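Local coordinates for protein Non-structural maintenance of chromosomes element 1 homolog (Xenopus laevis, PDB 7DG2) that probably acts as a RING-type E3 ubiquitin ligase that works with a MAGE protein and belongs to the SMC5-SMC6 complex of DNA repair, at residues A[106-111]-A[115-120]; A[121-126]-A[137-142]; A[150-155]-A[159-164]. One frame throughout, in Å; residues are numbered along the deposited sequence.

Interaction 1: A[106-111]-A[115-120]; sequences MELIIL and GFATSI
Ile109, in the last turns of helix 96-111, meets Gly115 and Ala117 where the chain turns back into strand 117-118, a short strand at the edge of this chain's three-stranded sheet in a winged-helix (HTH-clan) domain. The two branches of its side chain divide the work. Ile109 CG2, anti to the backbone N, lies against the carbonyl of Gly115, 3.5 Å from Gly115 O. Ile109 CG1, beside the backbone N (chi1 -77°), is 3.9 Å from Ala117 CB, which points at the helix. Leu108 adds a lighter touch at the border, its CD2 4.4 Å from Ala117 CB. No hydrogen bond crosses between the segments; the contact is van der Waals packing, chiefly of Ile109, on the Gly115 carbonyl and the Ala117 methyl.

Ile192 and Leu161 also pack on Ile109. Polar bonds hold the turn around this layer. Ser112 OG bonds to Ile109 O, next to the point where the helix ends. Gly115 has a positive phi (80°), a backbone shape in which a CB would press on the preceding carbonyl O. Ala117 pairs through its backbone with Tyr159 of strand 158-161. The Thr118 side chain N-caps helix 119-128, bonding a backbone N just past Ile120. The carbonyl that receives Ile109 CG2 is gripped too: Gly115 O accepts a hydrogen bond from Thr160 OG1.

Interaction 2: A[121-126]-A[137-142]; sequences SILNLA and KEVEQL
Val139 projects from helix 136-148 straight at helix 119-128 and meets Ile122, Leu123 and Ala126, a packing of two consecutive helices in the HTH-clan domain of the NSE1 family. The short segments run at 120° to each other, with a closest axis approach of 10.5 Å, and nearly all the contact passes through this one valine.

On the tight side both valine methyls are used. Val139 CG1, anti to the backbone N (chi1 172°), touches two partners: Leu123 CD2 at 3.9 Å and Ile122 CG2 at 4.0 Å. Val139 CG2, on the branch beside the backbone N, is taken by Ala126 CB at 3.8 Å, one helical turn beyond Ile122. The valine thus fits against a surface made by residues from two successive turns of the facing helix. Ile122 and Leu123 both meet it at a slant. For Leu123 the CB does not aim at the valine, but the far end of its side chain comes nearer and brings CD2 in. Helix 96-111 backs this layer, with Thr105 against Ile122, and Leu143 of helix 136-148 also touches Ile122.

The other side is loose. Lys137 points away from the facing helix and is exposed; Glu138 is exposed too, as is Asn124 on helix 119-128, and no hydrogen bond joins the segments. The end of Glu140 comes nearer to helix 119-128 without touching it; its carboxylate forms a salt bridge with Lys136 of its own helix. Lys136 also packs on Leu123, at the margin of the contact. In 121-126 the helix is regular where it receives Val139: Ala126 N donates to Ile122 O at 2.9 Å.

Interaction 3: A[150-155]-A[159-164]; sequences KWLIGR and YTLHTR. With ACT (acetate ion), chain D.
The antiparallel beta hairpin of the winged-helix domain, strands 152-155 and 158-161, is joined here together with the start of helix 163-176 that follows it. Ile153 and Thr160 form the hydrogen-bonded pair: Ile153 N donates to Thr160 O at 2.8 Å, and Thr160 N returns a bond to Ile153 O, in the carbonyl plane. A third bond, His162 N to Trp151 O, is nearly straight at hydrogen (173°) but approaches from above the carbonyl plane. Ile153 CB and Thr160 CG2 lie alongside each other, whereas Leu152 and Tyr159 cross at about a right angle.

Past the strands the flat groups take over. His162 N-caps helix 163-176: His162 ND1 accepts from Arg164 N at 2.9 Å, the donor lying in the ring plane, which fixes the ring's rotation. Lys150 CB sits over one face of the His162 ring, 3.8 Å from its centroid, and Ile153 CG1 approaches His162 CD2. Glycerol, probably from the crystallisation liquor, bonds to His162 NE2. Lys150 itself closes helix 136-148 in a Schellman motif; its carbonyl O is buried without a partner.

Arg164, extended from CG to NE, lays its guanidinium on the six-membered ring of Trp151, planes 21° apart, an off-centre cation-pi stack with Arg164 CZ 4.0 Å from the centroid. Its CD covers the same ring. At the guanidinium edge Arg164 NH1 donates to atom O of an acetate ion, probably from the crystallisation liquor, at 2.9 Å. Phe70 of the Nse4 chain packs on Trp151 and His69 of that chain on Arg164. Following helices 96-111, 119-128 and 136-148, and pairing through strand 158-161 with strand 117-118, the hairpin has the topology of a winged-helix wing.

In the fold
Interactions 1 and 2 are buried contacts made by packing alone, without a hydrogen bond between their segments, and they share helix 119-128: interaction 1 lies at its start, beside the end of helix 96-111, and interaction 2 packs its flank on helix 136-148. Leu108 touches both Ser121 and Leu125 across that boundary. Interaction 3, only partly buried, differs in chemistry, with backbone pairing, a capping bond and a cation-pi stack next to the Nse4 chain. One sheet joins interactions 1 and 3, because strands 117-118 and 158-161 are neighbours in it, while Ile122 CD1 packs on the Tyr159 ring between interactions 2 and 3.

Interaction 1: A[106-111]-A[115-120]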
loop_
_atom_site.group_PDB
_atom_site.type_symbol
_atom_site.label_atom_id
_atom_site.label_comp_id
_atom_site.label_asym_id
_atom_site.label_seq_id
_atom_site.Cartn_x
_atom_site.Cartn_y
_atom_site.Cartn_z
ATOM N N MET A 106 -2.328 -9.911 19.009
ATOM C CA MET A 106 -0.910 -10.250 18.984
ATOM C C MET A 106 -0.445 -10.802 20.326
ATOM O O MET A 106 0.282 -11.800 20.378
ATOM C CB MET A 106 -0.096 -9.007 18.602
ATOM C CG MET A 106 1.397 -9.154 18.846
ATOM S SD MET A 106 2.364 -7.824 18.065
ATOM C CE MET A 106 1.595 -6.377 18.744
ATOM N N GLU A 107 -0.878 -10.182 21.426
ATOM C CA GLU A 107 -0.488 -10.670 22.744
ATOM C C GLU A 107 -0.986 -12.088 22.975
ATOM O O GLU A 107 -0.238 -12.941 23.462
ATOM C CB GLU A 107 -1.015 -9.727 23.828
ATOM C CG GLU A 107 -0.823 -10.253 25.248
ATOM C CD GLU A 107 -1.436 -9.347 26.306
ATOM O OE1 GLU A 107 -1.138 -9.554 27.502
ATOM O OE2 GLU A 107 -2.207 -8.430 25.944
ATOM N N LEU A 108 -2.239 -12.368 22.616
ATOM C CA LEU A 108 -2.753 -13.728 22.775
ATOM C C LEU A 108 -1.995 -14.715 21.888
ATOM O O LEU A 108 -1.708 -15.844 22.304
ATOM C CB LEU A 108 -4.256 -13.751 22.473
ATOM C CG LEU A 108 -4.998 -15.063 22.693
ATOM C CD1 LEU A 108 -4.614 -15.608 24.043
ATOM C CD2 LEU A 108 -6.500 -14.787 22.629
ATOM N N ILE A 109 -1.664 -14.307 20.659
ATOM C CA ILE A 109 -0.874 -15.161 19.771
ATOM C C ILE A 109 0.487 -15.461 20.390
ATOM O O ILE A 109 0.962 -16.601 20.363
ATOM C CB ILE A 109 -0.745 -14.491 18.392
ATOM C CG1 ILE A 109 -2.052 -14.667 17.612
ATOM C CG2 ILE A 109 0.470 -15.011 17.645
ATOM C CD1 ILE A 109 -2.248 -13.637 16.477
ATOM N N ILE A 110 1.113 -14.453 20.990
ATOM C CA ILE A 110 2.428 -14.629 21.606
ATOM C C ILE A 110 2.337 -15.562 22.809
ATOM O O ILE A 110 3.216 -16.407 23.029
ATOM C CB ILE A 110 3.002 -13.255 21.996
ATOM C CG1 ILE A 110 3.360 -12.458 20.745
ATOM C CG2 ILE A 110 4.214 -13.406 22.909
ATOM C CD1 ILE A 110 3.643 -10.995 21.033
ATOM N N LEU A 111 1.269 -15.427 23.592
ATOM C CA LEU A 111 1.089 -16.235 24.798
ATOM C C LEU A 111 0.691 -17.666 24.486
ATOM O O LEU A 111 0.955 -18.568 25.293
ATOM C CB LEU A 111 0.005 -15.624 25.689
ATOM C CG LEU A 111 0.321 -14.381 26.495
ATOM C CD1 LEU A 111 -0.962 -13.837 27.101
ATOM C CD2 LEU A 111 1.323 -14.726 27.577
ATOM N N GLY A 115 0.507 -20.641 18.878
ATOM C CA GLY A 115 0.790 -19.495 18.029
ATOM C C GLY A 115 -0.379 -19.003 17.207
ATOM O O GLY A 115 -0.180 -18.152 16.326
ATOM N N PHE A 116 -1.595 -19.494 17.458
ATOM C CA PHE A 116 -2.791 -19.020 16.773
ATOM C C PHE A 116 -3.833 -18.536 17.778
ATOM O O PHE A 116 -3.918 -19.050 18.898
ATOM C CB PHE A 116 -3.396 -20.114 15.896
ATOM C CG PHE A 116 -2.609 -20.388 14.638
ATOM C CD1 PHE A 116 -1.460 -21.163 14.680
ATOM C CD2 PHE A 116 -3.030 -19.875 13.417
ATOM C CE1 PHE A 116 -0.731 -21.421 13.517
ATOM C CE2 PHE A 116 -2.299 -20.128 12.247
ATOM C CZ PHE A 116 -1.160 -20.897 12.305
ATOM N N ALA A 117 -4.621 -17.537 17.371
ATOM C CA ALA A 117 -5.813 -17.114 18.103
ATOM C C ALA A 117 -7.052 -17.509 17.306
ATOM O O ALA A 117 -7.039 -17.471 16.075
ATOM C CB ALA A 117 -5.806 -15.600 18.349
ATOM N N THR A 118 -8.109 -17.935 17.995
ATOM C CA THR A 118 -9.330 -18.326 17.303
ATOM C C THR A 118 -10.246 -17.122 17.118
ATOM O O THR A 118 -10.108 -16.109 17.795
ATOM C CB THR A 118 -10.087 -19.383 18.096
ATOM O OG1 THR A 118 -10.428 -18.807 19.363
ATOM C CG2 THR A 118 -9.220 -20.606 18.336
ATOM N N SER A 119 -11.214 -17.257 16.209
ATOM C CA SER A 119 -12.200 -16.190 16.024
ATOM C C SER A 119 -12.918 -15.836 17.324
ATOM O O SER A 119 -13.096 -14.653 17.641
ATOM C CB SER A 119 -13.222 -16.583 14.957
ATOM O OG SER A 119 -12.618 -16.616 13.673
ATOM N N ILE A 120 -13.346 -16.837 18.091
ATOM C CA ILE A 120 -14.055 -16.532 19.331
ATOM C C ILE A 120 -13.148 -15.780 20.298
ATOM O O ILE A 120 -13.585 -14.851 20.987
ATOM C CB ILE A 120 -14.620 -17.825 19.957
ATOM C CG1 ILE A 120 -15.867 -18.265 19.182
ATOM C CG2 ILE A 120 -14.955 -17.596 21.442
ATOM C CD1 ILE A 120 -16.455 -19.612 19.640
#

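Interaction 2: A[121-126]-A[137-142]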
loop_
_atom_site.group_PDB
_atom_site.type_symbol
_atom_site.label_atom_id
_atom_site.label_comp_id
_atom_site.label_asym_id
_atom_site.label_seq_id
_atom_site.Cartn_x
_atom_site.Cartn_y
_atom_site.Cartn_z
ATOM N N SER A 121 -11.869 -16.167 20.373
ATOM C CA SER A 121 -10.977 -15.485 21.306
ATOM C C SER A 121 -10.820 -14.014 20.919
ATOM O O SER A 121 -10.796 -13.144 21.792
ATOM C CB SER A 121 -9.619 -16.200 21.396
ATOM O OG SER A 121 -8.762 -15.898 20.302
ATOM N N ILE A 122 -10.778 -13.714 19.615
ATOM C CA ILE A 122 -10.642 -12.319 19.185
ATOM C C ILE A 122 -11.928 -11.543 19.452
ATOM O O ILE A 122 -11.890 -10.371 19.855
ATOM C CB ILE A 122 -10.226 -12.255 17.707
ATOM C CG1 ILE A 122 -8.861 -12.898 17.551
ATOM C CG2 ILE A 122 -10.154 -10.783 17.238
ATOM C CD1 ILE A 122 -8.468 -13.205 16.112
ATOM N N LEU A 123 -13.083 -12.184 19.262
ATOM C CA LEU A 123 -14.351 -11.543 19.605
ATOM C C LEU A 123 -14.430 -11.243 21.095
ATOM O O LEU A 123 -14.980 -10.209 21.504
ATOM C CB LEU A 123 -15.521 -12.433 19.165
ATOM C CG LEU A 123 -15.690 -12.606 17.649
ATOM C CD1 LEU A 123 -16.717 -13.686 17.317
ATOM C CD2 LEU A 123 -16.093 -11.280 16.998
ATOM N N ASN A 124 -13.891 -12.139 21.933
ATOM C CA ASN A 124 -13.907 -11.890 23.370
ATOM C C ASN A 124 -12.935 -10.781 23.745
ATOM O O ASN A 124 -13.262 -9.926 24.573
ATOM C CB ASN A 124 -13.605 -13.185 24.142
ATOM C CG ASN A 124 -14.751 -14.167 24.086
ATOM O OD1 ASN A 124 -15.873 -13.795 23.765
ATOM N ND2 ASN A 124 -14.467 -15.455 24.367
ATOM N N LEU A 125 -11.750 -10.749 23.118
ATOM C CA LEU A 125 -10.848 -9.616 23.322
ATOM C C LEU A 125 -11.522 -8.305 22.950
ATOM O O LEU A 125 -11.387 -7.301 23.665
ATOM C CB LEU A 125 -9.582 -9.797 22.484
ATOM C CG LEU A 125 -8.689 -10.963 22.886
ATOM C CD1 LEU A 125 -7.567 -11.105 21.840
ATOM C CD2 LEU A 125 -8.113 -10.736 24.279
ATOM N N ALA A 126 -12.254 -8.299 21.840
ATOM C CA ALA A 126 -12.896 -7.069 21.382
ATOM C C ALA A 126 -13.951 -6.612 22.369
ATOM O O ALA A 126 -14.143 -5.410 22.582
ATOM C CB ALA A 126 -13.523 -7.286 20.012
ATOM N N LYS A 137 -19.507 -7.964 13.198
ATOM C CA LYS A 137 -19.295 -7.724 11.774
ATOM C C LYS A 137 -18.069 -6.855 11.545
ATOM O O LYS A 137 -17.267 -7.124 10.643
ATOM C CB LYS A 137 -20.537 -7.073 11.158
ATOM C CG LYS A 137 -20.582 -7.114 9.636
ATOM C CD LYS A 137 -21.965 -6.708 9.129
ATOM C CE LYS A 137 -22.084 -6.870 7.621
ATOM N NZ LYS A 137 -21.199 -5.921 6.883
ATOM N N GLU A 138 -17.896 -5.823 12.378
ATOM C CA GLU A 138 -16.742 -4.943 12.258
ATOM C C GLU A 138 -15.451 -5.673 12.594
ATOM O O GLU A 138 -14.414 -5.420 11.970
ATOM C CB GLU A 138 -16.905 -3.723 13.168
ATOM C CG GLU A 138 -17.993 -2.761 12.716
ATOM C CD GLU A 138 -18.038 -1.492 13.556
ATOM O OE1 GLU A 138 -17.628 -1.543 14.737
ATOM O OE2 GLU A 138 -18.471 -0.442 13.030
ATOM N N VAL A 139 -15.483 -6.560 13.595
ATOM C CA VAL A 139 -14.282 -7.339 13.902
ATOM C C VAL A 139 -13.926 -8.242 12.726
ATOM O O VAL A 139 -12.753 -8.357 12.340
ATOM C CB VAL A 139 -14.472 -8.146 15.203
ATOM C CG1 VAL A 139 -13.281 -9.093 15.403
ATOM C CG2 VAL A 139 -14.611 -7.204 16.394
ATOM N N GLU A 140 -14.929 -8.874 12.116
ATOM C CA GLU A 140 -14.652 -9.765 10.996
ATOM C C GLU A 140 -14.080 -9.004 9.810
ATOM O O GLU A 140 -13.142 -9.474 9.154
ATOM C CB GLU A 140 -15.922 -10.511 10.604
ATOM C CG GLU A 140 -16.338 -11.529 11.654
ATOM C CD GLU A 140 -17.738 -12.074 11.423
ATOM O OE1 GLU A 140 -18.062 -13.132 11.999
ATOM O OE2 GLU A 140 -18.513 -11.445 10.670
ATOM N N GLN A 141 -14.623 -7.821 9.523
ATOM C CA GLN A 141 -14.075 -7.013 8.437
ATOM C C GLN A 141 -12.662 -6.521 8.751
ATOM O O GLN A 141 -11.816 -6.423 7.848
ATOM C CB GLN A 141 -15.018 -5.846 8.147
ATOM C CG GLN A 141 -16.275 -6.301 7.409
ATOM C CD GLN A 141 -17.300 -5.197 7.255
ATOM O OE1 GLN A 141 -17.364 -4.277 8.072
ATOM N NE2 GLN A 141 -18.109 -5.281 6.202
ATOM N N LEU A 142 -12.385 -6.211 10.020
ATOM C CA LEU A 142 -11.043 -5.780 10.396
ATOM C C LEU A 142 -10.043 -6.914 10.241
ATOM O O LEU A 142 -8.923 -6.707 9.752
ATOM C CB LEU A 142 -11.042 -5.260 11.842
ATOM C CG LEU A 142 -9.679 -4.825 12.382
ATOM C CD1 LEU A 142 -9.158 -3.606 11.592
ATOM C CD2 LEU A 142 -9.726 -4.495 13.887
#

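Interaction 3: A[150-155]-A[159-164]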
loop_
_atom_site.group_PDB
_atom_site.type_symbol
_atom_site.label_atom_id
_atom_site.label_comp_id
_atom_site.label_asym_id
_atom_site.label_seq_id
_atom_site.Cartn_x
_atom_site.Cartn_y
_atom_site.Cartn_z
ATOM N N LYS A 150 -1.356 -8.376 5.089
ATOM C CA LYS A 150 -0.258 -9.246 5.514
ATOM C C LYS A 150 0.296 -8.852 6.884
ATOM O O LYS A 150 1.502 -8.904 7.124
ATOM C CB LYS A 150 0.850 -9.282 4.452
ATOM C CG LYS A 150 0.381 -9.943 3.177
ATOM C CD LYS A 150 1.426 -9.803 2.087
ATOM C CE LYS A 150 1.249 -10.868 1.019
ATOM N NZ LYS A 150 -0.176 -11.226 0.813
ATOM N N TRP A 151 -0.592 -8.482 7.812
ATOM C CA TRP A 151 -0.213 -8.411 9.221
ATOM C C TRP A 151 -0.572 -9.693 9.952
ATOM O O TRP A 151 0.172 -10.129 10.833
ATOM C CB TRP A 151 -0.886 -7.219 9.929
ATOM C CG TRP A 151 -0.466 -5.927 9.303
ATOM C CD1 TRP A 151 -1.271 -5.018 8.661
ATOM C CD2 TRP A 151 0.873 -5.434 9.198
ATOM N NE1 TRP A 151 -0.504 -3.976 8.175
ATOM C CE2 TRP A 151 0.813 -4.209 8.489
ATOM C CE3 TRP A 151 2.118 -5.905 9.630
ATOM C CZ2 TRP A 151 1.958 -3.447 8.209
ATOM C CZ3 TRP A 151 3.262 -5.145 9.342
ATOM C CH2 TRP A 151 3.168 -3.926 8.646
ATOM N N LEU A 152 -1.661 -10.324 9.557
ATOM C CA LEU A 152 -2.050 -11.620 10.092
ATOM C C LEU A 152 -2.119 -12.625 8.953
ATOM O O LEU A 152 -2.281 -12.267 7.785
ATOM C CB LEU A 152 -3.412 -11.549 10.802
ATOM C CG LEU A 152 -3.532 -10.659 12.038
ATOM C CD1 LEU A 152 -4.948 -10.710 12.595
ATOM C CD2 LEU A 152 -2.509 -11.056 13.090
ATOM N N ILE A 153 -1.976 -13.896 9.315
ATOM C CA ILE A 153 -2.220 -15.030 8.435
ATOM C C ILE A 153 -3.432 -15.742 9.001
ATOM O O ILE A 153 -3.477 -15.992 10.210
ATOM C CB ILE A 153 -1.024 -15.996 8.412
ATOM C CG1 ILE A 153 0.066 -15.512 7.478
ATOM C CG2 ILE A 153 -1.473 -17.408 8.037
ATOM C CD1 ILE A 153 1.223 -16.452 7.492
ATOM N N GLY A 154 -4.390 -16.082 8.152
ATOM C CA GLY A 154 -5.652 -16.660 8.596
ATOM C C GLY A 154 -5.888 -18.027 7.985
ATOM O O GLY A 154 -5.690 -18.216 6.784
ATOM N N ARG A 155 -6.314 -18.973 8.820
ATOM C CA ARG A 155 -6.535 -20.347 8.382
ATOM C C ARG A 155 -7.716 -20.905 9.163
ATOM O O ARG A 155 -7.591 -21.156 10.365
ATOM C CB ARG A 155 -5.289 -21.201 8.600
ATOM C CG ARG A 155 -4.235 -21.058 7.514
ATOM C CD ARG A 155 -3.615 -22.409 7.170
ATOM N NE ARG A 155 -2.858 -22.977 8.284
ATOM C CZ ARG A 155 -1.599 -22.655 8.560
ATOM N NH1 ARG A 155 -0.967 -21.765 7.803
ATOM N NH2 ARG A 155 -0.974 -23.215 9.587
ATOM N N TYR A 159 -5.850 -17.360 13.505
ATOM C CA TYR A 159 -4.963 -16.302 13.039
ATOM C C TYR A 159 -3.622 -16.377 13.744
ATOM O O TYR A 159 -3.562 -16.541 14.963
ATOM C CB TYR A 159 -5.584 -14.925 13.294
ATOM C CG TYR A 159 -6.880 -14.741 12.552
ATOM C CD1 TYR A 159 -8.090 -15.165 13.107
ATOM C CD2 TYR A 159 -6.896 -14.177 11.280
ATOM C CE1 TYR A 159 -9.263 -15.027 12.422
ATOM C CE2 TYR A 159 -8.086 -14.027 10.586
ATOM C CZ TYR A 159 -9.261 -14.457 11.167
ATOM O OH TYR A 159 -10.458 -14.321 10.510
ATOM N N THR A 160 -2.546 -16.216 12.976
ATOM C CA THR A 160 -1.230 -16.013 13.556
ATOM C C THR A 160 -0.620 -14.762 12.923
ATOM O O THR A 160 -1.193 -14.160 12.009
ATOM C CB THR A 160 -0.331 -17.254 13.363
ATOM O OG1 THR A 160 0.864 -17.120 14.153
ATOM C CG2 THR A 160 0.037 -17.423 11.895
ATOM N N LEU A 161 0.528 -14.347 13.441
ATOM C CA LEU A 161 1.225 -13.203 12.866
ATOM C C LEU A 161 1.807 -13.583 11.513
ATOM O O LEU A 161 2.368 -14.669 11.350
ATOM C CB LEU A 161 2.353 -12.739 13.787
ATOM C CG LEU A 161 1.990 -12.280 15.188
ATOM C CD1 LEU A 161 3.233 -11.739 15.864
ATOM C CD2 LEU A 161 0.898 -11.227 15.135
ATOM N N HIS A 162 1.674 -12.686 10.536
ATOM C CA HIS A 162 2.331 -12.895 9.249
ATOM C C HIS A 162 3.845 -12.801 9.416
ATOM O O HIS A 162 4.347 -12.132 10.322
ATOM C CB HIS A 162 1.840 -11.843 8.233
ATOM C CG HIS A 162 2.109 -12.203 6.800
ATOM N ND1 HIS A 162 3.354 -12.080 6.214
ATOM C CD2 HIS A 162 1.287 -12.679 5.836
ATOM C CE1 HIS A 162 3.287 -12.475 4.955
ATOM N NE2 HIS A 162 2.047 -12.853 4.704
ATOM N N THR A 163 4.582 -13.474 8.524
ATOM C CA THR A 163 6.032 -13.288 8.494
ATOM C C THR A 163 6.400 -11.807 8.454
ATOM O O THR A 163 7.325 -11.369 9.141
ATOM C CB THR A 163 6.623 -14.020 7.291
ATOM O OG1 THR A 163 6.288 -15.409 7.383
ATOM C CG2 THR A 163 8.139 -13.865 7.262
ATOM N N ARG A 164 5.666 -11.019 7.666
ATOM C CA ARG A 164 5.927 -9.582 7.601
ATOM C C ARG A 164 5.840 -8.938 8.974
ATOM O O ARG A 164 6.660 -8.082 9.330
ATOM C CB ARG A 164 4.927 -8.913 6.664
ATOM C CG ARG A 164 5.199 -7.405 6.512
ATOM C CD ARG A 164 3.942 -6.659 6.129
ATOM N NE ARG A 164 4.189 -5.255 5.791
ATOM C CZ ARG A 164 3.307 -4.507 5.137
ATOM N NH1 ARG A 164 2.155 -5.031 4.748
ATOM N NH2 ARG A 164 3.576 -3.244 4.851
HETATM C C ACT D . 0.913 -3.137 2.224
HETATM O O ACT D . 0.398 -3.094 3.396
HETATM O OXT ACT D . 1.800 -2.379 1.717
HETATM C CH3 ACT D . 0.382 -4.298 1.306
#